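PDB 1C7N: cystalysin from Treponema denticola, which binds pyridoxal-5'-phosphate and belongs to the class I and II aminotransferase family of enzymes. Local coordinates for residues E344-K349 with E384-A389. Numbering follows the deposited sequence.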
loop_
_atom_site.group_PDB
_atom_site.type_symbol
_atom_site.label_atom_id
_atom_site.label_comp_id
_atom_site.label_asym_id
_atom_site.label_seq_id
_atom_site.Cartn_x
_atom_site.Cartn_y
_atom_site.Cartn_z
ATOM N N GLU A 344 3.348 -15.964 -30.084
ATOM C CA GLU A 344 4.676 -15.982 -30.672
ATOM C C GLU A 344 4.741 -15.030 -31.858
ATOM O O GLU A 344 5.687 -14.255 -32.000
ATOM C CB GLU A 344 5.004 -17.407 -31.126
ATOM C CG GLU A 344 6.283 -17.561 -31.930
ATOM C CD GLU A 344 7.521 -17.139 -31.166
ATOM O OE1 GLU A 344 7.606 -17.428 -29.951
ATOM O OE2 GLU A 344 8.419 -16.530 -31.788
ATOM N N PHE A 345 3.723 -15.099 -32.709
ATOM C CA PHE A 345 3.651 -14.258 -33.898
ATOM C C PHE A 345 3.555 -12.776 -33.560
ATOM O O PHE A 345 4.278 -11.957 -34.122
ATOM C CB PHE A 345 2.440 -14.654 -34.747
ATOM C CG PHE A 345 2.234 -13.787 -35.954
ATOM C CD1 PHE A 345 3.036 -13.935 -37.078
ATOM C CD2 PHE A 345 1.236 -12.811 -35.962
ATOM C CE1 PHE A 345 2.853 -13.128 -38.194
ATOM C CE2 PHE A 345 1.044 -11.997 -37.074
ATOM C CZ PHE A 345 1.856 -12.156 -38.192
ATOM N N MET A 346 2.652 -12.430 -32.654
ATOM C CA MET A 346 2.472 -11.031 -32.283
ATOM C C MET A 346 3.742 -10.419 -31.707
ATOM O O MET A 346 4.146 -9.324 -32.101
ATOM C CB MET A 346 1.329 -10.889 -31.275
ATOM C CG MET A 346 -0.036 -11.305 -31.807
ATOM S SD MET A 346 -0.499 -10.445 -33.324
ATOM C CE MET A 346 -1.870 -11.459 -33.864
ATOM N N ILE A 347 4.373 -11.133 -30.784
ATOM C CA ILE A 347 5.588 -10.652 -30.138
ATOM C C ILE A 347 6.817 -10.567 -31.036
ATOM O O ILE A 347 7.530 -9.570 -31.014
ATOM C CB ILE A 347 5.965 -11.538 -28.934
ATOM C CG1 ILE A 347 4.907 -11.411 -27.835
ATOM C CG2 ILE A 347 7.342 -11.144 -28.400
ATOM C CD1 ILE A 347 5.167 -12.313 -26.640
ATOM N N HIS A 348 7.064 -11.608 -31.826
ATOM C CA HIS A 348 8.256 -11.630 -32.661
ATOM C C HIS A 348 8.126 -11.239 -34.125
ATOM O O HIS A 348 9.103 -10.797 -34.726
ATOM C CB HIS A 348 8.931 -13.001 -32.558
ATOM C CG HIS A 348 9.376 -13.349 -31.170
ATOM N ND1 HIS A 348 8.570 -14.016 -30.272
ATOM C CD2 HIS A 348 10.532 -13.089 -30.514
ATOM C CE1 HIS A 348 9.208 -14.151 -29.124
ATOM N NE2 HIS A 348 10.401 -13.597 -29.243
ATOM N N LYS A 349 6.944 -11.402 -34.709
ATOM C CA LYS A 349 6.773 -11.034 -36.109
ATOM C C LYS A 349 6.183 -9.639 -36.255
ATOM O O LYS A 349 6.655 -8.850 -37.068
ATOM C CB LYS A 349 5.884 -12.048 -36.836
ATOM C CG LYS A 349 6.489 -13.435 -36.945
ATOM C CD LYS A 349 7.830 -13.400 -37.669
ATOM C CE LYS A 349 8.462 -14.784 -37.726
ATOM N NZ LYS A 349 9.809 -14.764 -38.371
ATOM N N GLU A 384 0.194 -0.820 -38.556
ATOM C CA GLU A 384 0.934 -0.958 -39.806
ATOM C C GLU A 384 2.017 -2.033 -39.675
ATOM O O GLU A 384 2.323 -2.726 -40.646
ATOM C CB GLU A 384 1.542 0.384 -40.229
ATOM C CG GLU A 384 2.292 0.350 -41.565
ATOM C CD GLU A 384 1.542 -0.400 -42.662
ATOM O OE1 GLU A 384 0.299 -0.309 -42.719
ATOM O OE2 GLU A 384 2.199 -1.074 -43.484
ATOM N N ARG A 385 2.602 -2.174 -38.486
ATOM C CA ARG A 385 3.608 -3.222 -38.273
ATOM C C ARG A 385 2.901 -4.565 -38.400
ATOM O O ARG A 385 3.418 -5.509 -39.002
ATOM C CB ARG A 385 4.216 -3.145 -36.874
ATOM C CG ARG A 385 5.428 -2.268 -36.750
ATOM C CD ARG A 385 6.316 -2.771 -35.625
ATOM N NE ARG A 385 5.625 -2.801 -34.334
ATOM C CZ ARG A 385 5.207 -1.715 -33.689
ATOM N NH1 ARG A 385 5.404 -0.511 -34.215
ATOM N NH2 ARG A 385 4.609 -1.832 -32.508
ATOM N N LEU A 386 1.713 -4.632 -37.809
ATOM C CA LEU A 386 0.884 -5.829 -37.828
ATOM C C LEU A 386 0.496 -6.128 -39.274
ATOM O O LEU A 386 0.533 -7.275 -39.718
ATOM C CB LEU A 386 -0.386 -5.580 -37.012
ATOM C CG LEU A 386 -1.143 -6.736 -36.359
ATOM C CD1 LEU A 386 -2.634 -6.403 -36.391
ATOM C CD2 LEU A 386 -0.874 -8.044 -37.068
ATOM N N ASN A 387 0.122 -5.074 -39.992
ATOM C CA ASN A 387 -0.279 -5.170 -41.393
ATOM C C ASN A 387 0.792 -5.875 -42.222
ATOM O O ASN A 387 0.497 -6.827 -42.942
ATOM C CB ASN A 387 -0.544 -3.765 -41.946
ATOM C CG ASN A 387 -1.291 -3.783 -43.268
ATOM O OD1 ASN A 387 -2.034 -4.720 -43.560
ATOM N ND2 ASN A 387 -1.113 -2.730 -44.066
ATOM N N LYS A 388 2.034 -5.408 -42.120
ATOM C CA LYS A 388 3.129 -6.021 -42.869
ATOM C C LYS A 388 3.381 -7.458 -42.418
ATOM O O LYS A 388 3.667 -8.334 -43.235
ATOM C CB LYS A 388 4.416 -5.205 -42.722
ATOM C CG LYS A 388 4.362 -3.826 -43.367
ATOM C CD LYS A 388 5.752 -3.359 -43.775
ATOM C CE LYS A 388 5.727 -1.958 -44.372
ATOM N NZ LYS A 388 5.297 -0.936 -43.377
ATOM N N ALA A 389 3.269 -7.695 -41.114
ATOM C CA ALA A 389 3.483 -9.025 -40.553
ATOM C C ALA A 389 2.423 -10.010 -41.047
ATOM O O ALA A 389 2.739 -11.153 -41.402
ATOM C CB ALA A 389 3.474 -8.955 -39.027
#
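Helix 339-350 crosses helix 376-393 at 109° between the short segments, whose axes come within 10.4 Å. The backbones draw nearest at Lys349 and Ala389, whose CA atoms are 5.9 Å apart. Ala389 points its methyl at the other helix, where CB lies 3.7 Å from Lys349 O and equally close to Phe345 CZ. The CB of Phe345 does not aim at the second helix, but CG, anti to the backbone N (chi1 177°) and beside the carbonyl carbon, brings the end of the ring nearer, and its rim makes the contact. Ala389 O lies near the ring plane, 3.5 Å from CZ, while Leu386 CD2 approaches the rim at CE2, 4.4 Å away. No hydrogen bond crosses between the segments; carbon-carbon contacts are joined by the approach of a carbonyl oxygen of each helix to carbon of the other. Arg385 links helix 376-393 to the C-terminal end of helix 339-350 (NE to Ala350 O) and the residue after it (NH2 to Gln351 O). The two helices pack in the C-terminal part of the chain, probably the small domain as in class I and II aminotransferases, where Leu386 reaches Phe309 and Phe310, so that helix 289-313 packs against the largely buried contact.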